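Local coordinates for protein 4-hydroxy-3-methylbut-2-enyl diphosphate reductase, apicoplast (Plasmodium falciparum, PDB 4N7B) that catalyses the reduction of (E)-4-hydroxy-3-methylbut-2-enyl diphosphate to isopentenyl and dimethylallyl diphosphate, the last step of the apicoplast isoprenoid-precursor pathway, using an iron-sulfur cluster, at residues Gly294-Ile299 and Thr349-Pro354; Asn319-Tyr324 and Phe378-Thr383; Tyr333-Ile338 and His355-Val360. All coordinates share one frame; numbering follows the deposited sequence.

Interaction 1: Gly294-Ile299 and Thr349-Pro354; sequences GISPQI and TYNEAP
Asn351 reaches across from the turn after helix 344-350 and touches Ser296 and Gln298. Its CB lies 3.6 Å from Ser296 OG and 3.5 Å from Gln298 OE1. Beyond it, CG is 3.8 Å from the same serine oxygen, and at the tip ND2 gives a nearly straight hydrogen bond to Ser296 OG (3.0 Å, 164°) that lies close to the amide plane of the asparagine. An asparagine suits this spot because its short side chain carries an amide N-H just far enough to meet the serine hydroxyl. Separately, Gln298 NE2 makes a weak hydrogen bond to the backbone at Asn351 O, 3.4 Å away. The two amide planes are steeply inclined to each other, and Gln298 OE1, set against Asn351 CB, is buried without a polar partner. Pro297 brings CG of its ring against the carboxylate of Glu352, CG 3.3 Å from Glu352 OE1. A bend at chi2 (-77°) curls the glutamate chain back to this position, and Glu352 OE2 is hydrogen-bonded to His322 ND1. The contact joins the start of helix 297-305 to a type I beta turn, Tyr350 to Ala353, between helix 344-350 and strand 357-360, with helix 316-329 alongside the turn.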
ATOM      1  N   GLY A 294      -5.095   2.848   7.361  1.00 33.62           N
ATOM      2  CA  GLY A 294      -5.721   3.916   8.100  1.00 38.99           C
ATOM      3  C   GLY A 294      -7.228   3.771   8.195  1.00 42.41           C
ATOM      4  O   GLY A 294      -7.843   2.876   7.600  1.00 42.47           O
ATOM      5  N   ILE A 295      -7.831   4.689   8.936  1.00 38.30           N
ATOM      6  CA  ILE A 295      -9.223   4.564   9.303  1.00 42.75           C
ATOM      7  C   ILE A 295      -9.880   5.938   9.369  1.00 44.31           C
ATOM      8  O   ILE A 295      -9.199   6.950   9.548  1.00 41.13           O
ATOM      9  CB  ILE A 295      -9.362   3.840  10.674  1.00 51.89           C
ATOM     10  CG1 ILE A 295     -10.816   3.426  10.911  1.00 58.38           C
ATOM     11  CG2 ILE A 295      -8.846   4.718  11.832  1.00 48.65           C
ATOM     12  CD1 ILE A 295     -11.280   2.313   9.997  1.00 59.17           C
ATOM     13  N   SER A 296     -11.199   5.970   9.202  1.00 45.27           N
ATOM     14  CA  SER A 296     -11.954   7.206   9.352  1.00 46.11           C
ATOM     15  C   SER A 296     -12.035   7.579  10.841  1.00 48.08           C
ATOM     16  O   SER A 296     -12.196   6.706  11.695  1.00 50.08           O
ATOM     17  CB  SER A 296     -13.364   7.048   8.763  1.00 50.53           C
ATOM     18  OG  SER A 296     -13.315   6.716   7.385  1.00 47.88           O
ATOM     19  N   PRO A 297     -11.901   8.877  11.159  1.00 48.77           N
ATOM     20  CA  PRO A 297     -11.946   9.376  12.543  1.00 52.66           C
ATOM     21  C   PRO A 297     -13.220   8.951  13.263  1.00 53.44           C
ATOM     22  O   PRO A 297     -13.215   8.698  14.466  1.00 54.83           O
ATOM     23  CB  PRO A 297     -11.943  10.898  12.378  1.00 48.64           C
ATOM     24  CG  PRO A 297     -11.398  11.153  11.008  1.00 52.90           C
ATOM     25  CD  PRO A 297     -11.702   9.953  10.173  1.00 49.47           C
ATOM     26  N   GLN A 298     -14.308   8.882  12.508  1.00 57.13           N
ATOM     27  CA  GLN A 298     -15.623   8.539  13.045  1.00 60.18           C
ATOM     28  C   GLN A 298     -15.604   7.146  13.667  1.00 61.99           C
ATOM     29  O   GLN A 298     -16.208   6.908  14.710  1.00 63.05           O
ATOM     30  CB  GLN A 298     -16.663   8.594  11.927  1.00 55.21           C
ATOM     31  CG  GLN A 298     -16.890   9.993  11.347  1.00 59.23           C
ATOM     32  CD  GLN A 298     -15.858  10.397  10.298  1.00 59.81           C
ATOM     33  OE1 GLN A 298     -14.909   9.669  10.032  1.00 61.27           O
ATOM     34  NE2 GLN A 298     -16.046  11.568   9.702  1.00 60.05           N
ATOM     35  N   ILE A 299     -14.906   6.223  13.013  1.00 59.29           N
ATOM     36  CA  ILE A 299     -14.783   4.865  13.524  1.00 56.87           C
ATOM     37  C   ILE A 299     -14.157   4.887  14.911  1.00 55.77           C
ATOM     38  O   ILE A 299     -14.518   4.091  15.782  1.00 58.60           O
ATOM     39  CB  ILE A 299     -13.914   3.999  12.610  1.00 56.46           C
ATOM     40  CG1 ILE A 299     -14.511   3.963  11.202  1.00 59.48           C
ATOM     41  CG2 ILE A 299     -13.795   2.599  13.167  1.00 55.68           C
ATOM     42  CD1 ILE A 299     -15.931   3.470  11.166  1.00 66.98           C
ATOM     43  N   THR A 349      -8.741   8.855   4.608  1.00 42.47           N
ATOM     44  CA  THR A 349      -8.162  10.191   4.493  1.00 40.16           C
ATOM     45  C   THR A 349      -9.240  11.246   4.227  1.00 37.72           C
ATOM     46  O   THR A 349      -9.246  12.325   4.819  1.00 34.63           O
ATOM     47  CB  THR A 349      -7.157  10.244   3.333  1.00 36.58           C
ATOM     48  OG1 THR A 349      -6.030   9.415   3.644  1.00 35.32           O
ATOM     49  CG2 THR A 349      -6.694  11.680   3.101  1.00 33.29           C
ATOM     50  N   TYR A 350     -10.151  10.924   3.314  1.00 36.93           N
ATOM     51  CA  TYR A 350     -11.258  11.807   2.980  1.00 35.99           C
ATOM     52  C   TYR A 350     -11.992  12.223   4.249  1.00 38.27           C
ATOM     53  O   TYR A 350     -12.297  13.393   4.449  1.00 36.29           O
ATOM     54  CB  TYR A 350     -12.222  11.100   2.016  1.00 41.09           C
ATOM     55  CG  TYR A 350     -13.462  11.917   1.652  1.00 36.11           C
ATOM     56  CD1 TYR A 350     -13.439  12.851   0.622  1.00 40.71           C
ATOM     57  CD2 TYR A 350     -14.646  11.766   2.357  1.00 39.83           C
ATOM     58  CE1 TYR A 350     -14.567  13.610   0.307  1.00 41.22           C
ATOM     59  CE2 TYR A 350     -15.780  12.517   2.040  1.00 47.54           C
ATOM     60  CZ  TYR A 350     -15.732  13.431   1.015  1.00 43.79           C
ATOM     61  OH  TYR A 350     -16.858  14.163   0.707  1.00 48.23           O
ATOM     62  N   ASN A 351     -12.264  11.269   5.128  1.00 43.44           N
ATOM     63  CA  ASN A 351     -13.132  11.550   6.261  1.00 47.76           C
ATOM     64  C   ASN A 351     -12.475  12.370   7.361  1.00 47.53           C
ATOM     65  O   ASN A 351     -13.094  12.639   8.383  1.00 46.16           O
ATOM     66  CB  ASN A 351     -13.718  10.252   6.807  1.00 46.52           C
ATOM     67  CG  ASN A 351     -14.942   9.813   6.029  1.00 49.00           C
ATOM     68  OD1 ASN A 351     -15.743  10.642   5.609  1.00 51.11           O
ATOM     69  ND2 ASN A 351     -15.084   8.517   5.819  1.00 51.17           N
ATOM     70  N   GLU A 352     -11.233  12.789   7.148  1.00 46.48           N
ATOM     71  CA  GLU A 352     -10.586  13.690   8.097  1.00 43.51           C
ATOM     72  C   GLU A 352     -11.083  15.118   7.881  1.00 43.19           C
ATOM     73  O   GLU A 352     -11.068  15.923   8.803  1.00 45.78           O
ATOM     74  CB  GLU A 352      -9.068  13.628   7.961  1.00 46.38           C
ATOM     75  CG  GLU A 352      -8.447  12.283   8.343  1.00 46.08           C
ATOM     76  CD  GLU A 352      -8.350  12.063   9.853  1.00 49.61           C
ATOM     77  OE1 GLU A 352      -8.725  12.968  10.623  1.00 49.33           O
ATOM     78  OE2 GLU A 352      -7.889  10.977  10.273  1.00 51.35           O
ATOM     79  N   ALA A 353     -11.524  15.431   6.665  1.00 39.46           N
ATOM     80  CA  ALA A 353     -12.102  16.742   6.374  1.00 40.78           C
ATOM     81  C   ALA A 353     -13.137  16.620   5.250  1.00 41.55           C
ATOM     82  O   ALA A 353     -13.001  17.245   4.202  1.00 41.53           O
ATOM     83  CB  ALA A 353     -11.007  17.731   5.989  1.00 40.96           C
ATOM     84  N   PRO A 354     -14.188  15.821   5.479  1.00 47.41           N
ATOM     85  CA  PRO A 354     -15.124  15.404   4.424  1.00 48.65           C
ATOM     86  C   PRO A 354     -15.862  16.567   3.739  1.00 51.49           C
ATOM     87  O   PRO A 354     -16.152  16.492   2.544  1.00 58.96           O
ATOM     88  CB  PRO A 354     -16.117  14.506   5.176  1.00 48.46           C
ATOM     89  CG  PRO A 354     -16.058  14.972   6.598  1.00 47.07           C
ATOM     90  CD  PRO A 354     -14.649  15.430   6.825  1.00 45.97           C
TER

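Interaction 2: Asn319-Tyr324 and Phe378-Thr383; sequences NKVHVY and FYVTQT. With NA (sodium ion), chain F; F3S (Fe3-s4 cluster), chain B.
This is a buried, apolar helix-on-sheet contact: Val321 and Tyr324, one turn apart on helix 316-329, lie over Val380 and Phe378 of strand 377-381. Helix and strand run nearly antiparallel, at 162°, with their axes 9.2 Å apart. Val321 CG1 meets Val380 CG1 at 3.2 Å, tighter than normal van der Waals contact; since Val380 has an unusual chi1 of 118°, the exact placement of these methyls is doubtful. Valine, wholly apolar, suits the buried position between helix and sheet. The other branch, Val321 CG2, faces Thr381 O at 4.0 Å. Farther along, the rings of Tyr324 and Phe378 meet obliquely, Tyr324 CD1 to Phe378 CZ at 3.9 Å. Tyrosine suits its place because its ring carbons touch Phe378 while Tyr324 OH binds a sodium ion at 3.0 Å, with the ion in the ring plane. Thr383, just past the strand, belongs to the cluster pocket. Its OG1, held between backbone N and carbonyl carbon by a chi1 of 62°, lies 3.4 Å from S4 of the iron-sulfur cluster and is hydrogen-bonded to Glu345, probably the proton donor. Strand 377-381 runs between strands 334-338 and 405-406, and Val321 also touches Thr349 of helix 344-350.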
ATOM      1  N   ASN A 319      -0.633   8.151   7.851  1.00 26.31           N
ATOM      2  CA  ASN A 319      -0.974   9.131   8.870  1.00 30.53           C
ATOM      3  C   ASN A 319      -0.495  10.514   8.448  1.00 36.10           C
ATOM      4  O   ASN A 319      -1.136  11.525   8.739  1.00 32.59           O
ATOM      5  CB  ASN A 319      -0.369   8.760  10.212  1.00 33.06           C
ATOM      6  CG  ASN A 319      -0.717   9.755  11.296  1.00 35.46           C
ATOM      7  OD1 ASN A 319      -1.861   9.831  11.740  1.00 36.88           O
ATOM      8  ND2 ASN A 319       0.275  10.511  11.744  1.00 33.09           N
ATOM      9  N   LYS A 320       0.640  10.556   7.762  1.00 32.32           N
ATOM     10  CA  LYS A 320       1.171  11.808   7.253  1.00 30.97           C
ATOM     11  C   LYS A 320       0.110  12.525   6.421  1.00 30.38           C
ATOM     12  O   LYS A 320      -0.150  13.706   6.622  1.00 27.10           O
ATOM     13  CB  LYS A 320       2.387  11.511   6.402  1.00 25.32           C
ATOM     14  CG  LYS A 320       2.972  12.672   5.658  1.00 28.04           C
ATOM     15  CD  LYS A 320       4.077  12.107   4.769  1.00 33.04           C
ATOM     16  CE  LYS A 320       4.926  13.164   4.126  1.00 36.86           C
ATOM     17  NZ  LYS A 320       5.641  12.609   2.935  1.00 38.11           N
ATOM     18  N   VAL A 321      -0.536  11.799   5.518  1.00 24.00           N
ATOM     19  CA  VAL A 321      -1.526  12.419   4.630  1.00 25.42           C
ATOM     20  C   VAL A 321      -2.727  12.894   5.447  1.00 30.00           C
ATOM     21  O   VAL A 321      -3.181  14.038   5.304  1.00 30.80           O
ATOM     22  CB  VAL A 321      -1.985  11.463   3.499  1.00 26.01           C
ATOM     23  CG1 VAL A 321      -2.962  12.150   2.568  1.00 30.53           C
ATOM     24  CG2 VAL A 321      -0.792  11.009   2.701  1.00 27.47           C
ATOM     25  N   HIS A 322      -3.210  12.036   6.339  1.00 31.12           N
ATOM     26  CA  HIS A 322      -4.327  12.394   7.221  1.00 33.56           C
ATOM     27  C   HIS A 322      -4.046  13.702   7.930  1.00 38.48           C
ATOM     28  O   HIS A 322      -4.921  14.559   8.078  1.00 38.92           O
ATOM     29  CB  HIS A 322      -4.548  11.300   8.267  1.00 34.62           C
ATOM     30  CG  HIS A 322      -5.258  10.089   7.736  1.00 37.43           C
ATOM     31  ND1 HIS A 322      -6.348   9.530   8.366  1.00 39.62           N
ATOM     32  CD2 HIS A 322      -5.030   9.332   6.637  1.00 35.13           C
ATOM     33  CE1 HIS A 322      -6.762   8.481   7.677  1.00 41.58           C
ATOM     34  NE2 HIS A 322      -5.981   8.341   6.621  1.00 37.77           N
ATOM     35  N   VAL A 323      -2.801  13.849   8.359  1.00 34.84           N
ATOM     36  CA  VAL A 323      -2.393  14.961   9.193  1.00 33.16           C
ATOM     37  C   VAL A 323      -2.343  16.271   8.399  1.00 32.21           C
ATOM     38  O   VAL A 323      -2.866  17.293   8.840  1.00 35.25           O
ATOM     39  CB  VAL A 323      -1.019  14.639   9.833  1.00 38.48           C
ATOM     40  CG1 VAL A 323      -0.257  15.895  10.115  1.00 41.54           C
ATOM     41  CG2 VAL A 323      -1.227  13.810  11.086  1.00 36.96           C
ATOM     42  N   TYR A 324      -1.724  16.247   7.226  1.00 28.08           N
ATOM     43  CA  TYR A 324      -1.710  17.437   6.381  1.00 31.23           C
ATOM     44  C   TYR A 324      -3.132  17.894   6.038  1.00 35.50           C
ATOM     45  O   TYR A 324      -3.408  19.086   5.982  1.00 30.19           O
ATOM     46  CB  TYR A 324      -0.925  17.185   5.091  1.00 31.59           C
ATOM     47  CG  TYR A 324       0.543  17.504   5.247  1.00 35.15           C
ATOM     48  CD1 TYR A 324       1.021  18.806   5.090  1.00 36.18           C
ATOM     49  CD2 TYR A 324       1.440  16.517   5.612  1.00 32.60           C
ATOM     50  CE1 TYR A 324       2.373  19.096   5.259  1.00 34.35           C
ATOM     51  CE2 TYR A 324       2.778  16.790   5.780  1.00 34.45           C
ATOM     52  CZ  TYR A 324       3.245  18.070   5.598  1.00 37.33           C
ATOM     53  OH  TYR A 324       4.592  18.302   5.781  1.00 43.83           O
ATOM     54  N   PHE A 378      -5.145  22.826  -1.681  1.00 42.34           N
ATOM     55  CA  PHE A 378      -4.043  21.973  -1.297  1.00 40.37           C
ATOM     56  C   PHE A 378      -4.396  20.591  -1.807  1.00 43.16           C
ATOM     57  O   PHE A 378      -5.528  20.134  -1.622  1.00 42.40           O
ATOM     58  CB  PHE A 378      -3.933  21.945   0.222  1.00 37.67           C
ATOM     59  CG  PHE A 378      -2.630  21.374   0.745  1.00 36.30           C
ATOM     60  CD1 PHE A 378      -1.500  22.175   0.857  1.00 37.62           C
ATOM     61  CD2 PHE A 378      -2.545  20.048   1.152  1.00 34.03           C
ATOM     62  CE1 PHE A 378      -0.307  21.663   1.353  1.00 39.58           C
ATOM     63  CE2 PHE A 378      -1.347  19.530   1.658  1.00 35.32           C
ATOM     64  CZ  PHE A 378      -0.234  20.338   1.754  1.00 39.40           C
ATOM     65  N   TYR A 379      -3.459  19.926  -2.467  1.00 34.83           N
ATOM     66  CA  TYR A 379      -3.729  18.589  -2.919  1.00 33.93           C
ATOM     67  C   TYR A 379      -2.854  17.579  -2.223  1.00 32.33           C
ATOM     68  O   TYR A 379      -1.772  17.874  -1.740  1.00 31.78           O
ATOM     69  CB  TYR A 379      -3.615  18.462  -4.446  1.00 35.57           C
ATOM     70  CG  TYR A 379      -2.210  18.292  -5.016  1.00 35.68           C
ATOM     71  CD1 TYR A 379      -1.600  17.043  -5.057  1.00 32.13           C
ATOM     72  CD2 TYR A 379      -1.514  19.379  -5.554  1.00 35.51           C
ATOM     73  CE1 TYR A 379      -0.332  16.882  -5.590  1.00 32.92           C
ATOM     74  CE2 TYR A 379      -0.247  19.224  -6.092  1.00 33.37           C
ATOM     75  CZ  TYR A 379       0.338  17.970  -6.102  1.00 34.40           C
ATOM     76  OH  TYR A 379       1.601  17.793  -6.626  1.00 44.53           O
ATOM     77  N   VAL A 380      -3.341  16.356  -2.230  1.00 31.74           N
ATOM     78  CA  VAL A 380      -2.751  15.280  -1.495  1.00 31.48           C
ATOM     79  C   VAL A 380      -3.079  14.050  -2.343  1.00 35.99           C
ATOM     80  O   VAL A 380      -3.961  14.132  -3.206  1.00 32.20           O
ATOM     81  CB  VAL A 380      -3.379  15.304  -0.082  1.00 36.15           C
ATOM     82  CG1 VAL A 380      -4.138  14.048   0.229  1.00 38.85           C
ATOM     83  CG2 VAL A 380      -2.337  15.619   0.940  1.00 36.59           C
ATOM     84  N   THR A 381      -2.393  12.924  -2.144  1.00 35.32           N
ATOM     85  CA  THR A 381      -2.673  11.743  -2.955  1.00 28.59           C
ATOM     86  C   THR A 381      -2.675  10.466  -2.131  1.00 31.66           C
ATOM     87  O   THR A 381      -2.104  10.396  -1.040  1.00 34.06           O
ATOM     88  CB  THR A 381      -1.671  11.564  -4.146  1.00 28.08           C
ATOM     89  OG1 THR A 381      -0.461  10.941  -3.711  1.00 38.10           O
ATOM     90  CG2 THR A 381      -1.331  12.886  -4.775  1.00 31.46           C
ATOM     91  N   GLN A 382      -3.332   9.456  -2.677  1.00 28.08           N
ATOM     92  CA  GLN A 382      -3.165   8.078  -2.241  1.00 27.71           C
ATOM     93  C   GLN A 382      -1.673   7.715  -2.285  1.00 28.59           C
ATOM     94  O   GLN A 382      -0.956   8.082  -3.219  1.00 29.15           O
ATOM     95  CB  GLN A 382      -3.955   7.173  -3.183  1.00 28.02           C
ATOM     96  CG  GLN A 382      -4.146   5.743  -2.733  1.00 27.84           C
ATOM     97  CD  GLN A 382      -5.100   5.000  -3.641  1.00 34.59           C
ATOM     98  OE1 GLN A 382      -5.933   5.612  -4.295  1.00 36.76           O
ATOM     99  NE2 GLN A 382      -4.975   3.683  -3.704  1.00 37.20           N
ATOM    100  N   THR A 383      -1.211   6.963  -1.293  1.00 25.63           N
ATOM    101  CA  THR A 383       0.224   6.683  -1.143  1.00 30.59           C
ATOM    102  C   THR A 383       0.780   5.728  -2.181  1.00 25.93           C
ATOM    103  O   THR A 383       1.987   5.685  -2.393  1.00 29.22           O
ATOM    104  CB  THR A 383       0.533   6.061   0.229  1.00 24.28           C
ATOM    105  OG1 THR A 383      -0.142   4.799   0.354  1.00 29.71           O
ATOM    106  CG2 THR A 383       0.083   6.969   1.332  1.00 28.00           C
TER
HETATM  107 NA    NA F 405       6.521  16.035   5.875  1.00 53.21          NA
HETATM  108 FE1  F3S B 401       3.854   0.535   2.817  1.00 26.99          FE
HETATM  109 FE3  F3S B 401       3.141   2.700   4.251  1.00 26.63          FE
HETATM  110 FE4  F3S B 401       3.779   2.879   1.647  1.00 26.91          FE
HETATM  111  S1  F3S B 401       2.148   0.736   4.178  1.00 24.12           S
HETATM  112  S2  F3S B 401       3.202   0.936   0.726  1.00 27.48           S
HETATM  113  S3  F3S B 401       5.090   2.312   3.334  1.00 22.68           S
HETATM  114  S4  F3S B 401       2.196   3.979   2.703  1.00 30.32           S

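Interaction 3: Tyr333-Ile338 and His355-Val360; sequences YDIILI and HCTHIV
Backbone bonding between Ile335 and Cys356 opens a parallel pairing of strands 334-338 and 357-360. Ile335 N donates to Cys356 O and Ile335 O accepts from His358 N, each at 2.8 Å; Leu337 N donates to His358 O and Leu337 O accepts from Val360 N, both at 2.9 Å. CA-H...O contacts fill in between them, such as Thr357 CA to Ile335 O at 3.2 Å. The two strand segments are inclined at 25° to each other, and they form the two ends of a beta-alpha-beta unit whose connection is helix 344-350, with 357-360 at the edge of its parallel sheet within the chain. Among apolar contacts, Ile336 CG2 lies 3.7 Å from Val360 CG1, and Ile338 CG1 is 3.9 Å from Val360 CG2. Beta-branched residues suit extended strands, and these cover the face that helix 387-400 packs on; Leu337 and Thr357 touch on the other face, toward helix 344-350. The one polar side-chain pair is His358 with Asp334. His358 NE2 donates to Asp334 OD2 at 2.8 Å, meeting the carboxylate on its anti side and somewhat out of its plane. With chi1 at -48°, the imidazole lies back along the strand and also brings its edge to Ile335 O, while Phe371 meets the ring edge-to-face.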
ATOM      1  N   TYR A 333      -8.207  25.813   3.720  1.00 41.31           N
ATOM      2  CA  TYR A 333      -7.963  25.338   2.374  1.00 38.75           C
ATOM      3  C   TYR A 333      -9.053  24.344   2.031  1.00 42.57           C
ATOM      4  O   TYR A 333      -9.554  23.642   2.900  1.00 42.70           O
ATOM      5  CB  TYR A 333      -6.647  24.572   2.296  1.00 35.58           C
ATOM      6  CG  TYR A 333      -5.383  25.394   2.220  1.00 37.63           C
ATOM      7  CD1 TYR A 333      -4.933  26.130   3.308  1.00 36.67           C
ATOM      8  CD2 TYR A 333      -4.604  25.379   1.074  1.00 40.61           C
ATOM      9  CE1 TYR A 333      -3.760  26.845   3.242  1.00 41.47           C
ATOM     10  CE2 TYR A 333      -3.432  26.095   0.994  1.00 40.84           C
ATOM     11  CZ  TYR A 333      -3.003  26.821   2.082  1.00 44.05           C
ATOM     12  OH  TYR A 333      -1.824  27.545   1.996  1.00 44.11           O
ATOM     13  N   ASP A 334      -9.411  24.256   0.762  1.00 39.00           N
ATOM     14  CA  ASP A 334     -10.170  23.108   0.326  1.00 45.59           C
ATOM     15  C   ASP A 334      -9.131  22.121  -0.137  1.00 38.28           C
ATOM     16  O   ASP A 334      -8.060  22.515  -0.580  1.00 33.25           O
ATOM     17  CB  ASP A 334     -11.143  23.454  -0.792  1.00 46.57           C
ATOM     18  CG  ASP A 334     -12.560  23.652  -0.281  1.00 52.94           C
ATOM     19  OD1 ASP A 334     -12.722  24.284   0.785  1.00 52.26           O
ATOM     20  OD2 ASP A 334     -13.507  23.165  -0.936  1.00 59.54           O
ATOM     21  N   ILE A 335      -9.437  20.838  -0.026  1.00 41.97           N
ATOM     22  CA  ILE A 335      -8.438  19.821  -0.275  1.00 39.54           C
ATOM     23  C   ILE A 335      -8.815  18.928  -1.436  1.00 41.00           C
ATOM     24  O   ILE A 335      -9.924  18.400  -1.476  1.00 43.40           O
ATOM     25  CB  ILE A 335      -8.231  18.956   0.965  1.00 37.23           C
ATOM     26  CG1 ILE A 335      -7.269  19.663   1.929  1.00 43.49           C
ATOM     27  CG2 ILE A 335      -7.625  17.619   0.584  1.00 36.98           C
ATOM     28  CD1 ILE A 335      -7.909  20.101   3.182  1.00 43.44           C
ATOM     29  N   ILE A 336      -7.891  18.760  -2.378  1.00 36.04           N
ATOM     30  CA  ILE A 336      -8.109  17.839  -3.487  1.00 35.93           C
ATOM     31  C   ILE A 336      -7.351  16.557  -3.211  1.00 36.12           C
ATOM     32  O   ILE A 336      -6.149  16.578  -3.022  1.00 32.87           O
ATOM     33  CB  ILE A 336      -7.648  18.405  -4.834  1.00 33.83           C
ATOM     34  CG1 ILE A 336      -8.708  19.324  -5.437  1.00 48.25           C
ATOM     35  CG2 ILE A 336      -7.508  17.294  -5.838  1.00 33.33           C
ATOM     36  CD1 ILE A 336      -8.925  20.584  -4.706  1.00 41.15           C
ATOM     37  N   LEU A 337      -8.066  15.442  -3.190  1.00 34.44           N
ATOM     38  CA  LEU A 337      -7.486  14.153  -2.863  1.00 30.98           C
ATOM     39  C   LEU A 337      -7.451  13.290  -4.112  1.00 32.37           C
ATOM     40  O   LEU A 337      -8.488  12.820  -4.555  1.00 33.09           O
ATOM     41  CB  LEU A 337      -8.334  13.465  -1.796  1.00 34.83           C
ATOM     42  CG  LEU A 337      -7.987  12.011  -1.448  1.00 35.30           C
ATOM     43  CD1 LEU A 337      -6.505  11.837  -1.247  1.00 40.55           C
ATOM     44  CD2 LEU A 337      -8.738  11.605  -0.199  1.00 35.75           C
ATOM     45  N   ILE A 338      -6.269  13.107  -4.694  1.00 29.09           N
ATOM     46  CA  ILE A 338      -6.133  12.265  -5.886  1.00 25.47           C
ATOM     47  C   ILE A 338      -6.002  10.799  -5.476  1.00 29.39           C
ATOM     48  O   ILE A 338      -5.061  10.420  -4.796  1.00 30.67           O
ATOM     49  CB  ILE A 338      -4.876  12.645  -6.678  1.00 29.15           C
ATOM     50  CG1 ILE A 338      -4.849  14.153  -6.931  1.00 34.32           C
ATOM     51  CG2 ILE A 338      -4.838  11.885  -7.980  1.00 31.93           C
ATOM     52  CD1 ILE A 338      -3.640  14.629  -7.707  1.00 33.80           C
ATOM     53  N   HIS A 355     -16.149  17.631   4.476  1.00 48.16           N
ATOM     54  CA  HIS A 355     -16.970  18.712   3.940  1.00 59.42           C
ATOM     55  C   HIS A 355     -16.162  19.694   3.106  1.00 58.99           C
ATOM     56  O   HIS A 355     -16.738  20.535   2.428  1.00 57.13           O
ATOM     57  CB  HIS A 355     -17.690  19.453   5.070  1.00 64.13           C
ATOM     58  CG  HIS A 355     -18.615  18.584   5.862  1.00 75.43           C
ATOM     59  ND1 HIS A 355     -19.275  17.500   5.313  1.00 76.64           N
ATOM     60  CD2 HIS A 355     -18.988  18.626   7.161  1.00 82.54           C
ATOM     61  CE1 HIS A 355     -20.008  16.919   6.239  1.00 75.59           C
ATOM     62  NE2 HIS A 355     -19.853  17.581   7.374  1.00 83.81           N
ATOM     63  N   CYS A 356     -14.834  19.587   3.142  1.00 47.58           N
ATOM     64  CA  CYS A 356     -14.002  20.483   2.348  1.00 44.88           C
ATOM     65  C   CYS A 356     -12.998  19.705   1.494  1.00 44.08           C
ATOM     66  O   CYS A 356     -12.037  20.274   0.988  1.00 42.42           O
ATOM     67  CB  CYS A 356     -13.295  21.510   3.242  1.00 48.08           C
ATOM     68  SG  CYS A 356     -12.084  20.768   4.335  1.00 61.81           S
ATOM     69  N   THR A 357     -13.236  18.409   1.312  1.00 44.15           N
ATOM     70  CA  THR A 357     -12.367  17.597   0.470  1.00 40.72           C
ATOM     71  C   THR A 357     -13.088  17.155  -0.810  1.00 46.64           C
ATOM     72  O   THR A 357     -14.310  16.955  -0.825  1.00 46.73           O
ATOM     73  CB  THR A 357     -11.818  16.358   1.216  1.00 39.27           C
ATOM     74  OG1 THR A 357     -11.031  16.776   2.338  1.00 43.51           O
ATOM     75  CG2 THR A 357     -10.947  15.521   0.289  1.00 37.79           C
ATOM     76  N   HIS A 358     -12.321  17.029  -1.887  1.00 40.53           N
ATOM     77  CA  HIS A 358     -12.852  16.620  -3.181  1.00 43.01           C
ATOM     78  C   HIS A 358     -11.966  15.564  -3.792  1.00 41.37           C
ATOM     79  O   HIS A 358     -10.797  15.808  -4.064  1.00 38.95           O
ATOM     80  CB  HIS A 358     -12.916  17.826  -4.104  1.00 47.38           C
ATOM     81  CG  HIS A 358     -13.542  19.022  -3.462  1.00 52.52           C
ATOM     82  ND1 HIS A 358     -14.797  19.476  -3.802  1.00 57.63           N
ATOM     83  CD2 HIS A 358     -13.093  19.839  -2.478  1.00 54.40           C
ATOM     84  CE1 HIS A 358     -15.091  20.533  -3.063  1.00 59.51           C
ATOM     85  NE2 HIS A 358     -14.076  20.773  -2.252  1.00 62.15           N
ATOM     86  N   ILE A 359     -12.508  14.378  -4.008  1.00 41.40           N
ATOM     87  CA  ILE A 359     -11.697  13.307  -4.543  1.00 42.33           C
ATOM     88  C   ILE A 359     -11.625  13.368  -6.056  1.00 40.64           C
ATOM     89  O   ILE A 359     -12.649  13.482  -6.714  1.00 40.36           O
ATOM     90  CB  ILE A 359     -12.271  11.946  -4.151  1.00 45.21           C
ATOM     91  CG1 ILE A 359     -12.274  11.813  -2.631  1.00 46.92           C
ATOM     92  CG2 ILE A 359     -11.440  10.825  -4.789  1.00 39.79           C
ATOM     93  CD1 ILE A 359     -12.930  10.551  -2.128  1.00 40.28           C
ATOM     94  N   VAL A 360     -10.426  13.266  -6.619  1.00 40.33           N
ATOM     95  CA  VAL A 360     -10.330  13.072  -8.059  1.00 41.94           C
ATOM     96  C   VAL A 360      -9.649  11.747  -8.381  1.00 41.31           C
ATOM     97  O   VAL A 360      -8.564  11.457  -7.882  1.00 36.72           O
ATOM     98  CB  VAL A 360      -9.648  14.273  -8.785  1.00 38.73           C
ATOM     99  CG1 VAL A 360      -9.977  15.573  -8.071  1.00 42.86           C
ATOM    100  CG2 VAL A 360      -8.181  14.089  -8.896  1.00 49.34           C
TER

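From the N terminus, the chain first passes through 294-299, then helix 316-329 and strand 334-338. Helix 344-350 and its turn come next, and here interaction 1 closes its loop by returning to 294-299. Strand 357-360 then closes the short loop of interaction 3, which is nested within the longer one that strand 377-381 closes in interaction 2. Interaction 1 crosses both, since its second segment falls inside their loops and its first lies before them. Interactions 2 and 3 share one parallel sheet, in which 334-338 runs between 357-360 and 377-381. Interaction 1 ties the edge of this layer to the helix that follows strand 287-290 of another parallel sheet.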